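Local coordinates for protein staphylococcal enterotoxin-like toxin (PDB 4DXF) that probably binds sialylated host glycans as a superantigen-like toxin of Staphylococcus aureus, built from an OB-fold and a beta-grasp domain, at residues M47-D52 with Y56-V61; V81-N86 with Y92-I97; H179-L182 with R186-D189. One frame throughout, in Å; residues are numbered along the deposited sequence.

Contact 1: residues M47-D52 with Y56-V61; sequences MNVVPD and YKIALV
Tyr56 meets Pro51 and Asp52 at the turn end of a beta hairpin in the OB-fold domain, where residues 47-49 and 56-59 run antiparallel and their turn curls back beside the tyrosine. Pro51 crosses the ring at about a right angle, its CD 3.4 Å from Tyr56 CD1. Asp52 meets the ring at its edge, the carboxylate turned 33° from the ring plane. CG of Asp52 stands between its own backbone N and carbonyl carbon (chi1 50°), a setting that brings the acid back to the phenol, and Tyr56 OH donates to the syn lone pair of Asp52 OD2 at 2.7 Å. The other oxygen, OD1, accepts from the backbone N of Phe54, so the acid ties both the turn and the ring.

Backbone hydrogen bonds run both ways in the Met47-Ile58 and Val49-Tyr56 pairs. Val49 and Ile58 share the sheet face of Tyr56, with Val49 CG2 4.2 Å from Ile58 CG1. On the face that carries Asn48 and Lys57 these two side chains run alongside each other, pointing the same way. The lysine chain bends at chi2 and chi4, and its NZ reaches Asn48 OD1 at 2.6 Å, 18° off the carbonyl plane.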
ATOM      1  N   MET A  47     -11.856  -1.167 -12.123  1.00 24.74           N
ATOM      2  CA  MET A  47     -11.391  -0.032 -12.944  1.00 24.69           C
ATOM      3  C   MET A  47     -10.304  -0.579 -13.873  1.00 25.30           C
ATOM      4  O   MET A  47      -9.276  -1.127 -13.417  1.00 25.57           O
ATOM      5  CB  MET A  47     -10.849   1.115 -12.033  1.00 21.65           C
ATOM      6  CG  MET A  47     -10.298   2.304 -12.954  1.00 23.98           C
ATOM      7  SD  MET A  47      -9.713   3.666 -12.058  1.00 26.10           S
ATOM      8  CE  MET A  47     -11.142   4.421 -11.420  1.00 27.55           C
ATOM      9  N   ASN A  48     -10.489  -0.422 -15.188  1.00 23.59           N
ATOM     10  CA  ASN A  48      -9.519  -0.886 -16.175  1.00 24.42           C
ATOM     11  C   ASN A  48      -8.523   0.264 -16.448  1.00 25.15           C
ATOM     12  O   ASN A  48      -8.933   1.391 -16.714  1.00 24.56           O
ATOM     13  CB  ASN A  48     -10.230  -1.267 -17.484  1.00 25.93           C
ATOM     14  CG  ASN A  48     -11.077  -2.523 -17.326  1.00 27.94           C
ATOM     15  OD1 ASN A  48     -10.542  -3.645 -17.298  1.00 27.06           O
ATOM     16  ND2 ASN A  48     -12.345  -2.322 -17.065  1.00 27.81           N
ATOM     17  N   VAL A  49      -7.247  -0.031 -16.363  1.00 24.65           N
ATOM     18  CA  VAL A  49      -6.185   0.916 -16.755  1.00 24.24           C
ATOM     19  C   VAL A  49      -5.302   0.300 -17.803  1.00 22.94           C
ATOM     20  O   VAL A  49      -4.918  -0.897 -17.739  1.00 22.24           O
ATOM     21  CB  VAL A  49      -5.327   1.282 -15.571  1.00 24.19           C
ATOM     22  CG1 VAL A  49      -4.326   2.411 -15.975  1.00 27.49           C
ATOM     23  CG2 VAL A  49      -6.181   1.700 -14.487  1.00 24.68           C
ATOM     24  N   VAL A  50      -4.914   1.098 -18.827  1.00 19.39           N
ATOM     25  CA  VAL A  50      -4.251   0.484 -19.921  1.00 22.03           C
ATOM     26  C   VAL A  50      -2.980   1.326 -20.214  1.00 24.09           C
ATOM     27  O   VAL A  50      -2.957   2.172 -21.103  1.00 24.54           O
ATOM     28  CB  VAL A  50      -5.185   0.427 -21.204  1.00 21.20           C
ATOM     29  CG1 VAL A  50      -4.481  -0.326 -22.319  1.00 23.92           C
ATOM     30  CG2 VAL A  50      -6.550  -0.244 -20.876  1.00 24.98           C
ATOM     31  N   PRO A  51      -1.926   1.107 -19.452  1.00 24.03           N
ATOM     32  CA  PRO A  51      -0.728   1.967 -19.619  1.00 24.43           C
ATOM     33  C   PRO A  51       0.266   1.415 -20.640  1.00 26.15           C
ATOM     34  O   PRO A  51       1.180   2.166 -21.070  1.00 29.55           O
ATOM     35  CB  PRO A  51      -0.132   1.924 -18.211  1.00 23.75           C
ATOM     36  CG  PRO A  51      -0.319   0.431 -17.874  1.00 23.98           C
ATOM     37  CD  PRO A  51      -1.755   0.119 -18.366  1.00 23.70           C
ATOM     38  N   ASP A  52       0.108   0.144 -21.066  1.00 25.03           N
ATOM     39  CA  ASP A  52       1.014  -0.552 -21.941  1.00 25.93           C
ATOM     40  C   ASP A  52       0.181  -1.462 -22.851  1.00 26.37           C
ATOM     41  O   ASP A  52      -0.944  -1.051 -23.231  1.00 31.49           O
ATOM     42  CB  ASP A  52       2.061  -1.336 -21.130  1.00 25.39           C
ATOM     43  CG  ASP A  52       1.426  -2.202 -20.042  1.00 26.85           C
ATOM     44  OD1 ASP A  52       0.236  -2.496 -20.160  1.00 22.32           O
ATOM     45  OD2 ASP A  52       2.107  -2.540 -19.010  1.00 28.01           O
ATOM     46  N   TYR A  56      -5.032  -3.649 -17.185  1.00 24.05           N
ATOM     47  CA  TYR A  56      -5.005  -3.934 -15.747  1.00 24.75           C
ATOM     48  C   TYR A  56      -6.333  -3.783 -15.117  1.00 22.92           C
ATOM     49  O   TYR A  56      -7.029  -2.777 -15.243  1.00 25.42           O
ATOM     50  CB  TYR A  56      -3.919  -3.175 -14.952  1.00 22.33           C
ATOM     51  CG  TYR A  56      -2.549  -3.363 -15.457  1.00 23.42           C
ATOM     52  CD1 TYR A  56      -2.142  -2.817 -16.668  1.00 22.24           C
ATOM     53  CD2 TYR A  56      -1.583  -4.113 -14.710  1.00 21.95           C
ATOM     54  CE1 TYR A  56      -0.832  -3.026 -17.159  1.00 21.24           C
ATOM     55  CE2 TYR A  56      -0.282  -4.300 -15.194  1.00 24.09           C
ATOM     56  CZ  TYR A  56       0.096  -3.739 -16.377  1.00 23.68           C
ATOM     57  OH  TYR A  56       1.352  -3.929 -16.843  1.00 22.00           O
ATOM     58  N   LYS A  57      -6.767  -4.864 -14.427  1.00 25.73           N
ATOM     59  CA  LYS A  57      -8.062  -4.829 -13.774  1.00 24.29           C
ATOM     60  C   LYS A  57      -7.887  -4.495 -12.322  1.00 23.93           C
ATOM     61  O   LYS A  57      -7.345  -5.327 -11.549  1.00 22.96           O
ATOM     62  CB  LYS A  57      -8.721  -6.218 -13.852  1.00 26.84           C
ATOM     63  CG  LYS A  57      -8.911  -6.733 -15.287  1.00 28.31           C
ATOM     64  CD  LYS A  57     -10.333  -6.636 -15.692  1.00 33.34           C
ATOM     65  CE  LYS A  57     -10.355  -7.131 -17.131  1.00 35.77           C
ATOM     66  NZ  LYS A  57     -11.022  -6.111 -17.907  1.00 33.02           N
ATOM     67  N   ILE A  58      -8.350  -3.345 -11.912  1.00 21.74           N
ATOM     68  CA  ILE A  58      -8.147  -2.874 -10.546  1.00 22.46           C
ATOM     69  C   ILE A  58      -9.429  -3.041  -9.725  1.00 21.60           C
ATOM     70  O   ILE A  58     -10.447  -2.297  -9.875  1.00 22.01           O
ATOM     71  CB  ILE A  58      -7.615  -1.372 -10.445  1.00 21.39           C
ATOM     72  CG1 ILE A  58      -6.421  -1.076 -11.403  1.00 21.08           C
ATOM     73  CG2 ILE A  58      -7.372  -0.844  -8.938  1.00 20.70           C
ATOM     74  CD1 ILE A  58      -5.137  -1.992 -11.130  1.00 21.87           C
ATOM     75  N   ALA A  59      -9.416  -4.031  -8.801  1.00 21.87           N
ATOM     76  CA  ALA A  59     -10.591  -4.159  -7.945  1.00 22.95           C
ATOM     77  C   ALA A  59     -11.072  -2.962  -7.154  1.00 23.67           C
ATOM     78  O   ALA A  59     -10.321  -2.283  -6.418  1.00 22.43           O
ATOM     79  CB  ALA A  59     -10.442  -5.444  -7.002  1.00 23.63           C
ATOM     80  N   LEU A  60     -12.373  -2.664  -7.270  1.00 23.11           N
ATOM     81  CA  LEU A  60     -12.962  -1.562  -6.519  1.00 26.94           C
ATOM     82  C   LEU A  60     -13.534  -2.071  -5.188  1.00 29.74           C
ATOM     83  O   LEU A  60     -14.636  -2.640  -5.133  1.00 31.55           O
ATOM     84  CB  LEU A  60     -14.035  -0.851  -7.320  1.00 26.63           C
ATOM     85  CG  LEU A  60     -13.445  -0.371  -8.672  1.00 28.41           C
ATOM     86  CD1 LEU A  60     -14.528   0.085  -9.691  1.00 26.90           C
ATOM     87  CD2 LEU A  60     -12.473   0.811  -8.393  1.00 30.50           C
ATOM     88  N   VAL A  61     -12.747  -1.893  -4.136  1.00 30.34           N
ATOM     89  CA  VAL A  61     -13.085  -2.422  -2.815  1.00 30.55           C
ATOM     90  C   VAL A  61     -13.269  -1.266  -1.904  1.00 30.27           C
ATOM     91  O   VAL A  61     -12.916  -0.117  -2.250  1.00 29.91           O
ATOM     92  CB  VAL A  61     -11.989  -3.387  -2.274  1.00 30.16           C
ATOM     93  CG1 VAL A  61     -11.888  -4.609  -3.156  1.00 30.25           C
ATOM     94  CG2 VAL A  61     -10.616  -2.630  -2.169  1.00 32.69           C
TER

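Contact 2: residues V81-N86 with Y92-I97; sequences VLEENN and YSVGGI
Water 1 is gripped by three groups that span residues 81-86 and 92-97: it donates to Glu83 OE2 at 2.6 Å and to Val81 O, and accepts from the backbone N of Val94. The same carboxylate oxygen is hydrogen-bonded to Tyr22 OH, so Glu83 is held from two directions. Close by, Val81 N donates to Ser93 OG at 3.0 Å. The serine hydroxyl is turned to this donor by a chi1 of -178°, with OG opposite its own N.

Glu83 N donates to Tyr92 O at 2.9 Å, nearly along the C=O axis, and the same carbonyl receives a CA-H...O contact from Leu82 CA. Water 2 joins the two segments a second time, accepting from Tyr92 N and lying 2.7 Å from Glu83 O, a contact in which it probably donates.

Beyond these polar links, Asn85 sits over one face of the Tyr92 ring. Its CB is 3.5 Å from the ring centroid and 13° off the normal, a CH-pi contact. The amide follows the ring, its plane turned 23° from it in a stack, and ND2 lies 3.5 Å from Tyr92 CB. That amide is fixed at both ends, OD1 accepting from Tyr87 N and ND2 donating to Leu89 O, which holds it flat against the ring.

The loop after strand 76-80 is thus fastened to strand 92-99 of the OB-fold sheet. Strand 56-59 lies beside that strand, with Ala59 against Tyr92, and helix 138-153 packs on Val81 and Ser93 through Lys139.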
ATOM      1  N   VAL A  81       0.019  -3.953  -7.244  1.00 20.95           N
ATOM      2  CA  VAL A  81       0.782  -5.136  -6.849  1.00 20.44           C
ATOM      3  C   VAL A  81       0.009  -6.303  -7.514  1.00 19.66           C
ATOM      4  O   VAL A  81      -1.135  -6.556  -7.081  1.00 22.18           O
ATOM      5  CB  VAL A  81       0.741  -5.294  -5.280  1.00 21.52           C
ATOM      6  CG1 VAL A  81       1.519  -6.616  -4.885  1.00 23.62           C
ATOM      7  CG2 VAL A  81       1.424  -4.135  -4.588  1.00 21.13           C
ATOM      8  N   LEU A  82       0.553  -6.908  -8.573  1.00 21.25           N
ATOM      9  CA  LEU A  82      -0.193  -7.932  -9.351  1.00 21.24           C
ATOM     10  C   LEU A  82      -0.311  -9.157  -8.406  1.00 25.67           C
ATOM     11  O   LEU A  82       0.639  -9.468  -7.680  1.00 24.16           O
ATOM     12  CB  LEU A  82       0.493  -8.345 -10.596  1.00 22.21           C
ATOM     13  CG  LEU A  82       0.671  -7.231 -11.645  1.00 23.24           C
ATOM     14  CD1 LEU A  82       1.527  -7.750 -12.749  1.00 25.90           C
ATOM     15  CD2 LEU A  82      -0.779  -6.900 -12.054  1.00 23.85           C
ATOM     16  N   GLU A  83      -1.494  -9.745  -8.391  1.00 26.72           N
ATOM     17  CA  GLU A  83      -1.764 -10.860  -7.457  1.00 30.10           C
ATOM     18  C   GLU A  83      -2.537 -11.934  -8.178  1.00 32.68           C
ATOM     19  O   GLU A  83      -3.222 -11.662  -9.175  1.00 32.58           O
ATOM     20  CB  GLU A  83      -2.659 -10.375  -6.334  1.00 31.55           C
ATOM     21  CG  GLU A  83      -2.024  -9.550  -5.301  1.00 32.62           C
ATOM     22  CD  GLU A  83      -2.969  -9.234  -4.121  1.00 34.40           C
ATOM     23  OE1 GLU A  83      -3.687 -10.135  -3.609  1.00 38.46           O
ATOM     24  OE2 GLU A  83      -2.949  -8.113  -3.606  1.00 29.98           O
ATOM     25  N   GLU A  84      -2.445 -13.177  -7.676  1.00 33.97           N
ATOM     26  CA  GLU A  84      -3.377 -14.158  -8.204  0.50 34.96           C
ATOM     27  C   GLU A  84      -4.777 -13.976  -7.599  1.00 35.24           C
ATOM     28  O   GLU A  84      -4.983 -13.280  -6.591  1.00 34.85           O
ATOM     29  CB  GLU A  84      -2.776 -15.586  -8.247  0.50 35.39           C
ATOM     30  CG  GLU A  84      -1.842 -15.699  -9.472  0.50 37.42           C
ATOM     31  CD  GLU A  84      -1.185 -17.054  -9.654  0.50 39.94           C
ATOM     32  OE1 GLU A  84      -1.526 -17.753 -10.642  0.50 39.07           O
ATOM     33  OE2 GLU A  84      -0.318 -17.407  -8.822  0.50 40.98           O
ATOM     34  N   ASN A  85      -5.771 -14.485  -8.306  1.00 35.99           N
ATOM     35  CA  ASN A  85      -7.134 -14.114  -7.978  1.00 37.34           C
ATOM     36  C   ASN A  85      -8.114 -15.222  -8.392  1.00 38.74           C
ATOM     37  O   ASN A  85      -7.720 -16.153  -9.112  1.00 39.95           O
ATOM     38  CB  ASN A  85      -7.488 -12.782  -8.668  1.00 37.35           C
ATOM     39  CG  ASN A  85      -7.513 -12.889 -10.173  1.00 36.95           C
ATOM     40  OD1 ASN A  85      -8.583 -13.072 -10.745  1.00 35.57           O
ATOM     41  ND2 ASN A  85      -6.360 -12.764 -10.826  1.00 36.81           N
ATOM     42  N   ASN A  86      -9.355 -15.107  -7.924  1.00 39.94           N
ATOM     43  CA  ASN A  86     -10.418 -16.090  -8.199  1.00 41.41           C
ATOM     44  C   ASN A  86     -11.348 -15.634  -9.313  1.00 42.35           C
ATOM     45  O   ASN A  86     -12.475 -16.156  -9.455  1.00 42.45           O
ATOM     46  CB  ASN A  86     -11.266 -16.293  -6.949  1.00 42.19           C
ATOM     47  CG  ASN A  86     -10.479 -16.870  -5.791  1.00 43.76           C
ATOM     48  OD1 ASN A  86     -10.513 -16.349  -4.674  1.00 44.54           O
ATOM     49  ND2 ASN A  86      -9.744 -17.928  -6.055  1.00 45.25           N
ATOM     50  N   TYR A  92      -4.338  -8.245 -12.246  1.00 24.95           N
ATOM     51  CA  TYR A  92      -5.269  -7.936 -11.265  1.00 23.46           C
ATOM     52  C   TYR A  92      -4.476  -7.412 -10.085  1.00 23.93           C
ATOM     53  O   TYR A  92      -3.402  -7.972  -9.755  1.00 25.07           O
ATOM     54  CB  TYR A  92      -5.980  -9.269 -10.888  1.00 25.01           C
ATOM     55  CG  TYR A  92      -6.760  -9.233  -9.655  1.00 23.71           C
ATOM     56  CD1 TYR A  92      -6.151  -9.539  -8.414  1.00 29.38           C
ATOM     57  CD2 TYR A  92      -8.132  -8.989  -9.666  1.00 24.32           C
ATOM     58  CE1 TYR A  92      -6.877  -9.528  -7.211  1.00 29.85           C
ATOM     59  CE2 TYR A  92      -8.848  -8.930  -8.458  1.00 27.63           C
ATOM     60  CZ  TYR A  92      -8.198  -9.242  -7.245  1.00 26.40           C
ATOM     61  OH  TYR A  92      -8.931  -9.255  -6.088  1.00 32.97           O
ATOM     62  N   SER A  93      -5.036  -6.387  -9.477  1.00 21.51           N
ATOM     63  CA  SER A  93      -4.586  -5.676  -8.289  1.00 21.13           C
ATOM     64  C   SER A  93      -5.741  -5.059  -7.493  1.00 21.70           C
ATOM     65  O   SER A  93      -6.875  -4.820  -8.008  1.00 23.82           O
ATOM     66  CB  SER A  93      -3.459  -4.675  -8.674  1.00 20.03           C
ATOM     67  OG  SER A  93      -2.977  -4.010  -7.565  1.00 19.40           O
ATOM     68  N   VAL A  94      -5.528  -4.801  -6.207  1.00 21.48           N
ATOM     69  CA  VAL A  94      -6.607  -4.390  -5.344  1.00 22.57           C
ATOM     70  C   VAL A  94      -6.446  -2.997  -4.773  1.00 23.38           C
ATOM     71  O   VAL A  94      -5.453  -2.749  -4.081  1.00 25.12           O
ATOM     72  CB  VAL A  94      -6.751  -5.407  -4.158  1.00 21.89           C
ATOM     73  CG1 VAL A  94      -7.880  -4.958  -3.288  1.00 25.21           C
ATOM     74  CG2 VAL A  94      -6.975  -6.788  -4.746  1.00 21.63           C
ATOM     75  N   GLY A  95      -7.374  -2.056  -5.056  1.00 20.95           N
ATOM     76  CA  GLY A  95      -7.300  -0.733  -4.422  1.00 20.00           C
ATOM     77  C   GLY A  95      -6.140   0.085  -5.025  1.00 18.94           C
ATOM     78  O   GLY A  95      -5.755  -0.207  -6.154  1.00 19.70           O
ATOM     79  N   GLY A  96      -5.606   1.038  -4.232  1.00 18.77           N
ATOM     80  CA  GLY A  96      -4.393   1.775  -4.612  1.00 21.17           C
ATOM     81  C   GLY A  96      -4.688   2.895  -5.596  1.00 21.50           C
ATOM     82  O   GLY A  96      -3.758   3.405  -6.232  1.00 20.46           O
ATOM     83  N   ILE A  97      -5.967   3.267  -5.722  1.00 19.73           N
ATOM     84  CA  ILE A  97      -6.319   4.361  -6.745  1.00 18.76           C
ATOM     85  C   ILE A  97      -6.349   5.647  -6.083  1.00 18.05           C
ATOM     86  O   ILE A  97      -7.031   5.796  -5.017  1.00 19.99           O
ATOM     87  CB  ILE A  97      -7.730   4.101  -7.368  1.00 18.00           C
ATOM     88  CG1 ILE A  97      -7.750   2.730  -7.971  1.00 20.63           C
ATOM     89  CG2 ILE A  97      -7.997   5.182  -8.458  1.00 18.63           C
ATOM     90  CD1 ILE A  97      -9.163   2.187  -8.309  1.00 19.44           C
TER
HETATM   91  O   HOH W   1      -3.086  -6.076  -5.141  1.00 23.51           O
HETATM   92  O   HOH W   2      -2.464 -10.607 -11.577  1.00 27.04           O

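Contact 3: residues H179-L182 with R186-D189; sequences HKKL and RMAD
Leu182 meets both Arg186 and Met187 through separate branches, joining the loop after strand 173-177 to the short helix 184-187 in the beta-grasp domain. Apolar contact comes first. The CD2 branch lies 4.0 Å from Met187 CG, the two side chains sliding past each other in opposite directions. Leu182 CG is turned away from its own backbone N (chi1 174°), and the side chain heads for the helix. The methionine chain is extended beyond CG and carries its methyl back along the loop, where Met187 CE comes within 4.4 Å of Lys181 CD.

A second kind of contact sets carbon against polar atoms. Met187 CE lies beside Leu182 O at 3.6 Å, without a bond between them. Leu182 CD1 lies 3.6 Å from Arg186 NH1, approaching the guanidinium obliquely, and also 3.9 Å from the aliphatic CD of the arginine. The two side chains cross at about a right angle. A bend at chi3 (74°) turns the guanidinium back toward this methyl.

The polar bonds of the loop run to other parts of the chain: Leu182 N is held by Tyr23 OH, Lys180 O accepts from Arg146 NH1 of helix 138-153, and Lys181 makes a cation-pi contact with Tyr22.

Between the two segments the contact is therefore van der Waals in kind, methyl groups of Leu182 and Met187 set against carbon chains, a guanidinium nitrogen and a carbonyl oxygen. Polar partners outside the pair probably contribute to the position of each segment: Arg186 meets the CD1 methyl with its CD and NH1, while NH2 is spent on Thr175 O of strand 173-177.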
ATOM      1  N   HIS A 179       1.039  -8.384  12.024  1.00 26.24           N
ATOM      2  CA  HIS A 179       0.827  -9.849  12.023  1.00 27.82           C
ATOM      3  C   HIS A 179      -0.157 -10.324  10.954  1.00 28.34           C
ATOM      4  O   HIS A 179      -0.380 -11.542  10.802  1.00 30.07           O
ATOM      5  CB  HIS A 179       0.306 -10.315  13.423  1.00 28.89           C
ATOM      6  CG  HIS A 179      -1.069  -9.832  13.753  1.00 33.14           C
ATOM      7  ND1 HIS A 179      -1.302  -8.651  14.420  1.00 37.48           N
ATOM      8  CD2 HIS A 179      -2.293 -10.370  13.491  1.00 34.85           C
ATOM      9  CE1 HIS A 179      -2.605  -8.474  14.543  1.00 42.00           C
ATOM     10  NE2 HIS A 179      -3.224  -9.512  14.005  1.00 38.18           N
ATOM     11  N   LYS A 180      -0.812  -9.392  10.238  1.00 26.95           N
ATOM     12  CA  LYS A 180      -1.811  -9.801   9.243  1.00 27.40           C
ATOM     13  C   LYS A 180      -1.602  -8.957   7.977  1.00 26.63           C
ATOM     14  O   LYS A 180      -1.007  -7.913   8.088  1.00 24.25           O
ATOM     15  CB  LYS A 180      -3.258  -9.628   9.772  1.00 27.42           C
ATOM     16  CG  LYS A 180      -3.667  -8.251  10.305  1.00 30.71           C
ATOM     17  CD  LYS A 180      -5.176  -8.329  10.729  1.00 38.07           C
ATOM     18  CE  LYS A 180      -5.666  -6.962  11.184  1.00 42.40           C
ATOM     19  NZ  LYS A 180      -7.155  -6.953  11.545  1.00 45.51           N
ATOM     20  N   LYS A 181      -1.982  -9.468   6.817  1.00 26.01           N
ATOM     21  CA  LYS A 181      -1.928  -8.594   5.581  1.00 26.93           C
ATOM     22  C   LYS A 181      -2.887  -7.386   5.786  1.00 27.96           C
ATOM     23  O   LYS A 181      -3.905  -7.458   6.558  1.00 26.55           O
ATOM     24  CB  LYS A 181      -2.274  -9.434   4.358  1.00 28.84           C
ATOM     25  CG  LYS A 181      -2.405  -8.693   3.063  1.00 31.71           C
ATOM     26  CD  LYS A 181      -3.388  -9.411   2.181  1.00 36.42           C
ATOM     27  CE  LYS A 181      -2.770  -9.967   0.973  1.00 39.92           C
ATOM     28  NZ  LYS A 181      -3.844 -10.220  -0.060  1.00 39.92           N
ATOM     29  N   LEU A 182      -2.603  -6.211   5.158  1.00 25.04           N
ATOM     30  CA  LEU A 182      -3.504  -5.080   5.315  1.00 25.63           C
ATOM     31  C   LEU A 182      -4.859  -5.565   4.794  1.00 25.21           C
ATOM     32  O   LEU A 182      -4.903  -6.278   3.797  1.00 25.98           O
ATOM     33  CB  LEU A 182      -3.069  -3.885   4.427  1.00 23.52           C
ATOM     34  CG  LEU A 182      -3.987  -2.667   4.358  1.00 25.38           C
ATOM     35  CD1 LEU A 182      -4.046  -2.124   5.750  1.00 24.43           C
ATOM     36  CD2 LEU A 182      -3.278  -1.675   3.450  1.00 22.58           C
ATOM     37  N   ARG A 186      -9.213  -1.447   3.254  1.00 25.95           N
ATOM     38  CA  ARG A 186      -8.370  -0.297   3.582  1.00 24.17           C
ATOM     39  C   ARG A 186      -7.324   0.051   2.449  1.00 21.53           C
ATOM     40  O   ARG A 186      -6.698   1.147   2.495  1.00 23.48           O
ATOM     41  CB  ARG A 186      -7.611  -0.604   4.865  1.00 24.06           C
ATOM     42  CG  ARG A 186      -8.540  -0.955   6.100  1.00 26.27           C
ATOM     43  CD  ARG A 186      -7.524  -1.235   7.250  1.00 24.27           C
ATOM     44  NE  ARG A 186      -6.979   0.022   7.693  1.00 27.30           N
ATOM     45  CZ  ARG A 186      -5.929   0.096   8.494  1.00 26.77           C
ATOM     46  NH1 ARG A 186      -5.387  -1.061   8.876  1.00 20.27           N
ATOM     47  NH2 ARG A 186      -5.483   1.282   8.907  1.00 25.49           N
ATOM     48  N   MET A 187      -7.124  -0.876   1.534  1.00 20.84           N
ATOM     49  CA  MET A 187      -6.223  -0.723   0.336  1.00 23.34           C
ATOM     50  C   MET A 187      -6.777   0.405  -0.542  1.00 25.52           C
ATOM     51  O   MET A 187      -6.023   1.122  -1.223  1.00 25.94           O
ATOM     52  CB  MET A 187      -6.068  -2.015  -0.500  1.00 23.09           C
ATOM     53  CG  MET A 187      -5.061  -3.012   0.173  1.00 20.62           C
ATOM     54  SD  MET A 187      -4.910  -4.442  -0.626  1.00 24.82           S
ATOM     55  CE  MET A 187      -3.738  -5.349   0.505  1.00 27.70           C
ATOM     56  N   ALA A 188      -8.074   0.629  -0.439  1.00 25.99           N
ATOM     57  CA  ALA A 188      -8.661   1.710  -1.227  1.00 26.48           C
ATOM     58  C   ALA A 188      -8.658   3.005  -0.512  1.00 27.19           C
ATOM     59  O   ALA A 188      -8.940   4.029  -1.139  1.00 27.66           O
ATOM     60  CB  ALA A 188     -10.110   1.334  -1.670  1.00 27.17           C
ATOM     61  N   ASP A 189      -8.297   3.042   0.770  1.00 25.44           N
ATOM     62  CA  ASP A 189      -8.328   4.290   1.528  1.00 26.33           C
ATOM     63  C   ASP A 189      -7.210   5.220   1.102  1.00 26.32           C
ATOM     64  O   ASP A 189      -6.112   4.717   0.775  1.00 25.62           O
ATOM     65  CB  ASP A 189      -8.251   4.059   3.042  1.00 27.12           C
ATOM     66  CG  ASP A 189      -9.632   3.642   3.659  1.00 33.48           C
ATOM     67  OD1 ASP A 189     -10.673   4.174   3.215  1.00 33.69           O
ATOM     68  OD2 ASP A 189      -9.658   2.813   4.597  1.00 36.46           O
TER

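How the contacts relate
From the N terminus the contacts close in series, none nesting in or crossing another. Contact 1 closes the short hairpin turn between strands 46-49 and 56-59; contact 2 then closes the loop between strands 76-80 and 92-99. The two share one sheet, since strands 56-59 and 92-99 are neighbours, and Ala59 N probably bonds to Ser93 O. Much later, contact 3 closes the turn leading into helix 184-187 in the beta-grasp domain. It meets contact 2 where the OB-fold and beta-grasp parts come together: Gly96 N probably bonds to Met187 O and Glu83 faces Lys181 in a long, weak ion pair. Val61 O packs on Ala188 CB, linking contact 1 to it as well.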